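Local coordinates for hypothetical sugar ABC-transporter sugar binding protein (Arthrobacter globiformis, PDB 7BVT) that binds cyclic alpha-maltosyl-1,6-maltose and probably delivers it, outside the cell membrane, to an ABC transporter for uptake, at residues W33-G38 against G295-M300; S68-K73 against L91-Q96; G249-E252 against S258-E261. One frame throughout, in Å; residues are numbered along the deposited sequence.

Contact 1 (W33-G38 against G295-M300). With GLC (alpha-D-glucopyranose), chain B.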
loop_
_atom_site.group_PDB
_atom_site.type_symbol
_atom_site.label_atom_id
_atom_site.label_comp_id
_atom_site.label_asym_id
_atom_site.label_seq_id
_atom_site.Cartn_x
_atom_site.Cartn_y
_atom_site.Cartn_z
ATOM N N TRP A 33 -18.504 -9.358 0.120
ATOM C CA TRP A 33 -17.575 -9.960 -0.850
ATOM C C TRP A 33 -16.165 -9.446 -0.573
ATOM O O TRP A 33 -15.999 -8.230 -0.358
ATOM C CB TRP A 33 -17.953 -9.658 -2.270
ATOM C CG TRP A 33 -19.297 -10.146 -2.718
ATOM C CD1 TRP A 33 -20.126 -10.977 -2.054
ATOM C CD2 TRP A 33 -19.913 -9.890 -3.978
ATOM N NE1 TRP A 33 -21.240 -11.225 -2.811
ATOM C CE2 TRP A 33 -21.142 -10.587 -3.983
ATOM C CE3 TRP A 33 -19.552 -9.147 -5.093
ATOM C CZ2 TRP A 33 -22.042 -10.507 -5.045
ATOM C CZ3 TRP A 33 -20.417 -9.119 -6.168
ATOM C CH2 TRP A 33 -21.641 -9.775 -6.128
ATOM N N HIS A 34 -15.192 -10.343 -0.603
ATOM C CA HIS A 34 -13.782 -10.001 -0.340
ATOM C C HIS A 34 -12.949 -10.901 -1.236
ATOM O O HIS A 34 -13.564 -11.805 -1.819
ATOM C CB HIS A 34 -13.425 -10.181 1.103
ATOM C CG HIS A 34 -13.529 -11.609 1.487
ATOM N ND1 HIS A 34 -12.471 -12.478 1.306
ATOM C CD2 HIS A 34 -14.546 -12.292 2.070
ATOM C CE1 HIS A 34 -12.830 -13.667 1.798
ATOM N NE2 HIS A 34 -14.101 -13.605 2.250
ATOM N N TYR A 35 -11.652 -10.673 -1.300
ATOM C CA TYR A 35 -10.762 -11.493 -2.174
ATOM C C TYR A 35 -9.733 -12.243 -1.332
ATOM O O TYR A 35 -8.792 -12.794 -1.931
ATOM C CB TYR A 35 -10.143 -10.670 -3.322
ATOM C CG TYR A 35 -9.378 -9.422 -2.942
ATOM C CD1 TYR A 35 -8.319 -9.457 -2.059
ATOM C CD2 TYR A 35 -9.695 -8.201 -3.500
ATOM C CE1 TYR A 35 -7.603 -8.311 -1.701
ATOM C CE2 TYR A 35 -8.975 -7.056 -3.181
ATOM C CZ TYR A 35 -7.932 -7.116 -2.282
ATOM O OH TYR A 35 -7.238 -5.960 -2.004
ATOM N N TRP A 36 -9.850 -12.266 -0.017
ATOM C CA TRP A 36 -8.854 -12.960 0.834
ATOM C C TRP A 36 -8.882 -14.479 0.567
ATOM O O TRP A 36 -9.994 -15.064 0.413
ATOM C CB TRP A 36 -9.075 -12.656 2.313
ATOM C CG TRP A 36 -8.752 -11.232 2.661
ATOM C CD1 TRP A 36 -7.605 -10.537 2.403
ATOM C CD2 TRP A 36 -9.576 -10.342 3.419
ATOM N NE1 TRP A 36 -7.658 -9.289 2.953
ATOM C CE2 TRP A 36 -8.863 -9.129 3.566
ATOM C CE3 TRP A 36 -10.849 -10.444 3.978
ATOM C CZ2 TRP A 36 -9.395 -8.033 4.243
ATOM C CZ3 TRP A 36 -11.354 -9.372 4.675
ATOM C CH2 TRP A 36 -10.647 -8.184 4.776
ATOM N N ASP A 37 -7.689 -15.058 0.661
ATOM C CA ASP A 37 -7.440 -16.514 0.633
ATOM C C ASP A 37 -6.685 -16.917 1.891
ATOM O O ASP A 37 -6.202 -16.064 2.656
ATOM C CB ASP A 37 -6.594 -16.898 -0.583
ATOM C CG ASP A 37 -7.258 -16.578 -1.911
ATOM O OD1 ASP A 37 -8.501 -16.733 -2.012
ATOM O OD2 ASP A 37 -6.530 -16.163 -2.834
ATOM N N GLY A 38 -6.520 -18.219 2.065
ATOM C CA GLY A 38 -5.511 -18.715 3.011
ATOM C C GLY A 38 -5.814 -18.285 4.419
ATOM O O GLY A 38 -6.984 -18.309 4.785
ATOM N N GLY A 295 -0.829 0.378 1.185
ATOM C CA GLY A 295 -1.689 -0.610 0.519
ATOM C C GLY A 295 -2.706 -1.159 1.473
ATOM O O GLY A 295 -2.780 -0.696 2.617
ATOM N N GLY A 296 -3.448 -2.125 0.987
ATOM C CA GLY A 296 -4.357 -2.883 1.847
ATOM C C GLY A 296 -5.811 -2.723 1.461
ATOM O O GLY A 296 -6.116 -2.065 0.433
ATOM N N GLU A 297 -6.687 -3.343 2.255
ATOM C CA GLU A 297 -8.104 -3.497 1.872
ATOM C C GLU A 297 -8.990 -2.442 2.518
ATOM O O GLU A 297 -8.772 -2.117 3.686
ATOM C CB GLU A 297 -8.591 -4.865 2.304
ATOM C CG GLU A 297 -8.136 -5.939 1.334
ATOM C CD GLU A 297 -6.663 -6.315 1.374
ATOM O OE1 GLU A 297 -6.179 -6.682 2.440
ATOM O OE2 GLU A 297 -6.011 -6.199 0.326
ATOM N N GLN A 298 -9.962 -1.972 1.754
ATOM C CA GLN A 298 -10.928 -0.952 2.177
ATOM C C GLN A 298 -12.319 -1.587 2.115
ATOM O O GLN A 298 -12.605 -2.242 1.114
ATOM C CB GLN A 298 -10.905 0.239 1.228
ATOM C CG GLN A 298 -9.513 0.667 0.767
ATOM C CD GLN A 298 -8.557 1.011 1.868
ATOM O OE1 GLN A 298 -8.833 1.888 2.694
ATOM N NE2 GLN A 298 -7.400 0.373 1.901
ATOM N N ALA A 299 -13.186 -1.261 3.072
ATOM C CA ALA A 299 -14.580 -1.756 3.030
ATOM C C ALA A 299 -15.450 -0.619 2.525
ATOM O O ALA A 299 -15.232 0.520 2.947
ATOM C CB ALA A 299 -15.003 -2.260 4.392
ATOM N N MET A 300 -16.441 -0.952 1.747
ATOM C CA MET A 300 -17.421 -0.042 1.098
ATOM C C MET A 300 -18.822 -0.646 1.291
ATOM O O MET A 300 -18.945 -1.873 1.152
ATOM C CB MET A 300 -17.113 0.068 -0.388
ATOM C CG MET A 300 -15.792 0.779 -0.643
ATOM S SD MET A 300 -15.129 0.307 -2.227
ATOM C CE MET A 300 -14.206 -1.165 -1.749
HETATM C C1 GLC B . -0.074 -4.344 -2.473
HETATM C C2 GLC B . -1.011 -3.303 -1.945
HETATM C C3 GLC B . -1.733 -2.620 -3.079
HETATM C C4 GLC B . -0.679 -2.079 -4.059
HETATM C C5 GLC B . 0.152 -3.236 -4.598
HETATM C C6 GLC B . 1.241 -2.721 -5.557
HETATM O O2 GLC B . -1.829 -3.916 -0.965
HETATM O O3 GLC B . -2.578 -1.588 -2.542
HETATM O O4 GLC B . -1.276 -1.443 -5.173
HETATM O O5 GLC B . 0.811 -3.839 -3.513
HETATM O O6 GLC B . 1.643 -3.809 -6.384
#
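The rings of Y35 and W36 both offer an edge, near the ring plane, to the carboxylate of E297, and that carboxylate stands nearly upright to each, its plane turned 78° from the phenol and 88° from the indole. Elsewhere in the chain W328 meets the W36 ring edge-to-face. The two oxygens of E297 are shared out. Y35 OH donates to E297 OE2 at 2.6 Å, meeting the lone pair that points away from the other oxygen. W36 NE1 reaches E297 OE1 at 3.0 Å, coming from well above the carboxylate plane, and S138 OG is a further partner of that oxygen. A bend at chi2 (73°) turns the glutamate chain so that one carboxylate can serve both rings, while its CB lies beside W36 CZ2 at 3.8 Å. Within 33-38, W36 N bonds to H34 ND1 at 2.9 Å in the imidazole plane, which steadies the backbone carrying the two rings. Next to the glutamate, G295 and G296 line the glycan pocket: a side chain at G295 would collide with the sugar, and the backbone angles of G296 call for glycine by themselves. G296 N makes a weak hydrogen bond to O2 of the glucose at 3.1 Å. Tyrosine, tryptophan and serine are neutral donors, so the buried carboxylate is probably stabilised by several hydrogen bonds that spread its charge.

Contact 2 (S68-K73 against L91-Q96); sequences SDFLTK and LVWVPQ
L71 lies over one face of the W93 indole, and F70 meets the far end of the same ring system. The first is a CH-pi contact: L71 CD1 sits 4.0 Å from the centroid of the five-membered ring and only 5° off its normal. The leucine's chi2 of 180° sets CD1 anti to CA, over the five-membered ring, while CD2 settles near W93 CD2, so both methyls bear on the indole. Leucine suits the place because its fork can cover a broad flat surface. The aromatic pair is different in kind. The F70 ring and the six-membered ring of W93 are tilted by 34° with centroids 5.4 Å apart, a slanted meeting in which F70 CD1 comes to 3.5 Å from W93 CZ3. Replacing W93 by an alanine is likely to strip L71 of the surface its methyls rest on and open a gap beside F70. The polar element is Q96, whose NE2 bonds to V92 O at 3.1 Å, four residues earlier; this holds the amide so that OE1 lies near L71 CD1. Y35 and N67 also touch the tryptophan. Thus the region where helix 70-80 begins and the residues leading into helix 94-100, which precede and follow strand 86-90 in the chain, are joined without any hydrogen bond between them: dispersion and shape matching do the work, and the amide bond of Q96 stays within its own segment.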
loop_
_atom_site.group_PDB
_atom_site.type_symbol
_atom_site.label_atom_id
_atom_site.label_comp_id
_atom_site.label_asym_id
_atom_site.label_seq_id
_atom_site.Cartn_x
_atom_site.Cartn_y
_atom_site.Cartn_z
ATOM N N SER A 68 -8.724 -11.041 -9.349
ATOM C CA SER A 68 -8.719 -10.687 -10.785
ATOM C C SER A 68 -10.132 -10.565 -11.361
ATOM O O SER A 68 -10.242 -9.903 -12.406
ATOM C CB SER A 68 -7.898 -11.682 -11.600
ATOM O OG SER A 68 -8.365 -13.011 -11.381
ATOM N N ASP A 69 -11.144 -11.155 -10.726
ATOM C CA ASP A 69 -12.552 -11.184 -11.213
ATOM C C ASP A 69 -13.415 -10.125 -10.500
ATOM O O ASP A 69 -14.563 -9.983 -10.827
ATOM C CB ASP A 69 -13.154 -12.565 -10.967
ATOM C CG ASP A 69 -12.407 -13.676 -11.705
ATOM O OD1 ASP A 69 -11.928 -13.396 -12.805
ATOM O OD2 ASP A 69 -12.191 -14.748 -11.099
ATOM N N PHE A 70 -12.881 -9.427 -9.511
ATOM C CA PHE A 70 -13.735 -8.735 -8.498
ATOM C C PHE A 70 -14.445 -7.530 -9.120
ATOM O O PHE A 70 -15.671 -7.361 -8.957
ATOM C CB PHE A 70 -12.839 -8.347 -7.309
ATOM C CG PHE A 70 -13.579 -8.007 -6.039
ATOM C CD1 PHE A 70 -14.144 -6.751 -5.878
ATOM C CD2 PHE A 70 -13.636 -8.902 -4.981
ATOM C CE1 PHE A 70 -14.760 -6.412 -4.683
ATOM C CE2 PHE A 70 -14.277 -8.562 -3.798
ATOM C CZ PHE A 70 -14.862 -7.318 -3.666
ATOM N N LEU A 71 -13.740 -6.637 -9.806
ATOM C CA LEU A 71 -14.366 -5.449 -10.399
ATOM C C LEU A 71 -15.362 -5.888 -11.471
ATOM O O LEU A 71 -16.438 -5.288 -11.583
ATOM C CB LEU A 71 -13.314 -4.514 -10.979
ATOM C CG LEU A 71 -12.461 -3.859 -9.910
ATOM C CD1 LEU A 71 -11.440 -2.957 -10.528
ATOM C CD2 LEU A 71 -13.333 -3.081 -8.927
ATOM N N THR A 72 -14.981 -6.862 -12.278
ATOM C CA THR A 72 -15.901 -7.284 -13.359
ATOM C C THR A 72 -17.184 -7.879 -12.748
ATOM O O THR A 72 -18.258 -7.599 -13.237
ATOM C CB THR A 72 -15.208 -8.225 -14.349
ATOM O OG1 THR A 72 -14.131 -7.513 -14.973
ATOM C CG2 THR A 72 -16.171 -8.686 -15.419
ATOM N N LYS A 73 -17.094 -8.575 -11.635
ATOM C CA LYS A 73 -18.301 -9.062 -10.936
ATOM C C LYS A 73 -19.147 -7.876 -10.440
ATOM O O LYS A 73 -20.399 -7.894 -10.551
ATOM C CB LYS A 73 -17.888 -9.986 -9.807
ATOM C CG LYS A 73 -19.059 -10.564 -9.071
ATOM C CD LYS A 73 -18.911 -11.929 -8.591
ATOM C CE LYS A 73 -20.154 -12.282 -7.807
ATOM N NZ LYS A 73 -20.702 -13.586 -8.216
ATOM N N LEU A 91 -7.194 -0.644 -2.130
ATOM C CA LEU A 91 -7.205 0.843 -2.025
ATOM C C LEU A 91 -7.584 1.490 -3.350
ATOM O O LEU A 91 -8.532 2.310 -3.398
ATOM C CB LEU A 91 -5.838 1.340 -1.581
ATOM C CG LEU A 91 -5.759 2.843 -1.382
ATOM C CD1 LEU A 91 -6.527 3.257 -0.148
ATOM C CD2 LEU A 91 -4.317 3.309 -1.269
ATOM N N VAL A 92 -6.839 1.201 -4.394
ATOM C CA VAL A 92 -6.969 1.979 -5.658
ATOM C C VAL A 92 -8.281 1.599 -6.360
ATOM O O VAL A 92 -8.630 2.271 -7.332
ATOM C CB VAL A 92 -5.720 1.806 -6.549
ATOM C CG1 VAL A 92 -4.461 2.152 -5.773
ATOM C CG2 VAL A 92 -5.615 0.425 -7.119
ATOM N N TRP A 93 -8.998 0.577 -5.891
ATOM C CA TRP A 93 -10.316 0.252 -6.496
ATOM C C TRP A 93 -11.403 1.195 -6.011
ATOM O O TRP A 93 -12.429 1.302 -6.703
ATOM C CB TRP A 93 -10.749 -1.178 -6.242
ATOM C CG TRP A 93 -9.858 -2.220 -6.814
ATOM C CD1 TRP A 93 -8.781 -2.061 -7.647
ATOM C CD2 TRP A 93 -10.039 -3.622 -6.628
ATOM N NE1 TRP A 93 -8.265 -3.288 -7.956
ATOM C CE2 TRP A 93 -9.006 -4.259 -7.341
ATOM C CE3 TRP A 93 -10.939 -4.386 -5.897
ATOM C CZ2 TRP A 93 -8.880 -5.640 -7.345
ATOM C CZ3 TRP A 93 -10.801 -5.758 -5.887
ATOM C CH2 TRP A 93 -9.785 -6.366 -6.611
ATOM N N VAL A 94 -11.271 1.758 -4.827
ATOM C CA VAL A 94 -12.416 2.492 -4.201
ATOM C C VAL A 94 -13.008 3.487 -5.175
ATOM O O VAL A 94 -14.220 3.528 -5.356
ATOM C CB VAL A 94 -12.031 3.149 -2.869
ATOM C CG1 VAL A 94 -13.132 4.045 -2.369
ATOM C CG2 VAL A 94 -11.696 2.095 -1.847
ATOM N N PRO A 95 -12.240 4.385 -5.806
ATOM C CA PRO A 95 -12.843 5.389 -6.672
ATOM C C PRO A 95 -13.541 4.784 -7.881
ATOM O O PRO A 95 -14.532 5.347 -8.301
ATOM C CB PRO A 95 -11.642 6.277 -7.115
ATOM C CG PRO A 95 -10.561 5.963 -6.135
ATOM C CD PRO A 95 -10.772 4.549 -5.678
ATOM N N GLN A 96 -13.057 3.638 -8.353
ATOM C CA GLN A 96 -13.730 2.949 -9.473
ATOM C C GLN A 96 -15.049 2.360 -8.988
ATOM O O GLN A 96 -16.070 2.455 -9.711
ATOM C CB GLN A 96 -12.793 1.897 -10.035
ATOM C CG GLN A 96 -11.540 2.536 -10.638
ATOM C CD GLN A 96 -10.562 1.461 -10.995
ATOM O OE1 GLN A 96 -10.763 0.769 -11.989
ATOM N NE2 GLN A 96 -9.522 1.295 -10.179
#

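Contact 3 (G249-E252 against S258-E261); sequences GEFE and SAQE
F251 lays one face of its ring against the backbone of S258 and A259, while the carboxylate of E261 comes to the ring edge. The face rests over S258 C and A259 N, and F251 CD1 lies 3.4 Å from S258 N. With CG anti to the backbone N (chi1 168°), the phenyl is carried across to the strand, where F251 CD2 touches A259 CB at 3.6 Å; a small methyl suits this place, where a larger side chain would probably crowd the ring. E261 OE2 sits in the ring plane, also 3.6 Å from F251 CD2, where the slightly positive C-H rim is electrostatically kinder to an oxygen than the pi face. Ring and carboxylate planes are 38° apart. The extended chain of E252 crosses E261 obliquely, the two carboxylates turned by 45°, and E252 OE2 stands 2.5 Å from E261 OE2. Two ionised acids would repel at that distance, so the pair probably carries fewer than two charges. S258 points away from the phenylalanine, and its OG bonds to G183 O. The 249-252 loop is pinned where D185 OD2 accepts from G249 N and F251 N. Strand 258-262 pairs antiparallel with strand 140-147, A259 with M145 and E261 with G143, while Q260 faces helix 195-207; the F251 ring lies against both strands, touching M145 and N147 of strand 140-147.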
loop_
_atom_site.group_PDB
_atom_site.type_symbol
_atom_site.label_atom_id
_atom_site.label_comp_id
_atom_site.label_asym_id
_atom_site.label_seq_id
_atom_site.Cartn_x
_atom_site.Cartn_y
_atom_site.Cartn_z
ATOM N N GLY A 249 14.152 -8.486 -8.436
ATOM C CA GLY A 249 13.961 -9.850 -7.900
ATOM C C GLY A 249 15.290 -10.494 -7.565
ATOM O O GLY A 249 15.275 -11.571 -6.912
ATOM N N GLU A 250 16.411 -9.852 -7.896
ATOM C CA GLU A 250 17.746 -10.359 -7.450
ATOM C C GLU A 250 17.824 -10.479 -5.922
ATOM O O GLU A 250 18.418 -11.453 -5.379
ATOM C CB GLU A 250 18.870 -9.503 -8.006
ATOM C CG GLU A 250 18.988 -9.581 -9.490
ATOM C CD GLU A 250 19.042 -10.993 -10.060
ATOM O OE1 GLU A 250 19.985 -11.737 -9.685
ATOM O OE2 GLU A 250 18.133 -11.338 -10.861
ATOM N N PHE A 251 17.269 -9.506 -5.200
ATOM C CA PHE A 251 17.288 -9.477 -3.727
ATOM C C PHE A 251 16.521 -10.698 -3.227
ATOM O O PHE A 251 17.015 -11.404 -2.334
ATOM C CB PHE A 251 16.626 -8.189 -3.212
ATOM C CG PHE A 251 16.362 -8.240 -1.741
ATOM C CD1 PHE A 251 17.383 -8.352 -0.813
ATOM C CD2 PHE A 251 15.057 -8.251 -1.270
ATOM C CE1 PHE A 251 17.109 -8.420 0.541
ATOM C CE2 PHE A 251 14.792 -8.405 0.065
ATOM C CZ PHE A 251 15.813 -8.484 0.977
ATOM N N GLU A 252 15.335 -10.914 -3.786
ATOM C CA GLU A 252 14.420 -11.975 -3.306
ATOM C C GLU A 252 15.049 -13.367 -3.541
ATOM O O GLU A 252 14.814 -14.241 -2.708
ATOM C CB GLU A 252 13.070 -11.841 -3.992
ATOM C CG GLU A 252 12.332 -10.614 -3.463
ATOM C CD GLU A 252 11.071 -10.241 -4.200
ATOM O OE1 GLU A 252 10.582 -11.037 -4.997
ATOM O OE2 GLU A 252 10.596 -9.132 -3.981
ATOM N N SER A 258 19.459 -5.636 -1.265
ATOM C CA SER A 258 18.324 -4.949 -0.594
ATOM C C SER A 258 17.264 -4.602 -1.632
ATOM O O SER A 258 17.522 -4.746 -2.807
ATOM C CB SER A 258 18.754 -3.725 0.120
ATOM O OG SER A 258 19.413 -2.790 -0.764
ATOM N N ALA A 259 16.098 -4.179 -1.141
ATOM C CA ALA A 259 14.958 -3.794 -2.006
ATOM C C ALA A 259 13.923 -3.102 -1.143
ATOM O O ALA A 259 13.818 -3.393 0.052
ATOM C CB ALA A 259 14.376 -5.017 -2.687
ATOM N N GLN A 260 13.102 -2.252 -1.765
ATOM C CA GLN A 260 11.835 -1.873 -1.109
ATOM C C GLN A 260 10.901 -3.071 -1.176
ATOM O O GLN A 260 10.780 -3.692 -2.249
ATOM C CB GLN A 260 11.207 -0.657 -1.782
ATOM C CG GLN A 260 11.939 0.588 -1.431
ATOM C CD GLN A 260 11.425 1.871 -2.040
ATOM O OE1 GLN A 260 10.450 1.921 -2.848
ATOM N NE2 GLN A 260 12.104 2.923 -1.640
ATOM N N GLU A 261 10.316 -3.417 -0.038
ATOM C CA GLU A 261 9.398 -4.554 0.085
ATOM C C GLU A 261 8.196 -4.152 0.931
ATOM O O GLU A 261 8.341 -3.499 1.974
ATOM C CB GLU A 261 10.117 -5.775 0.692
ATOM C CG GLU A 261 11.170 -6.349 -0.254
ATOM C CD GLU A 261 10.699 -7.125 -1.452
ATOM O OE1 GLU A 261 9.468 -7.303 -1.636
ATOM O OE2 GLU A 261 11.597 -7.611 -2.218
#

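Overall arrangement
Contacts 1 and 2 are neighbours, their centres about 10 Å apart, and they touch: Y35 meets W93, W33 meets K73, and G296 O probably takes a hydrogen bond from L91 N. Contact 3 stands apart, its centre about 25 Å from that of contact 1, though both reach the same mixed sheet. Contact 1 is buried and rests on hydrogen bonds from neutral donors to one carboxylate; contact 3, also buried, joins the packing of one ring to a close acid pair. Contact 2, partly buried between two helices, is almost wholly apolar. Contact 1 includes pocket glycines; the other two approach the bound sugar without supplying pocket residues.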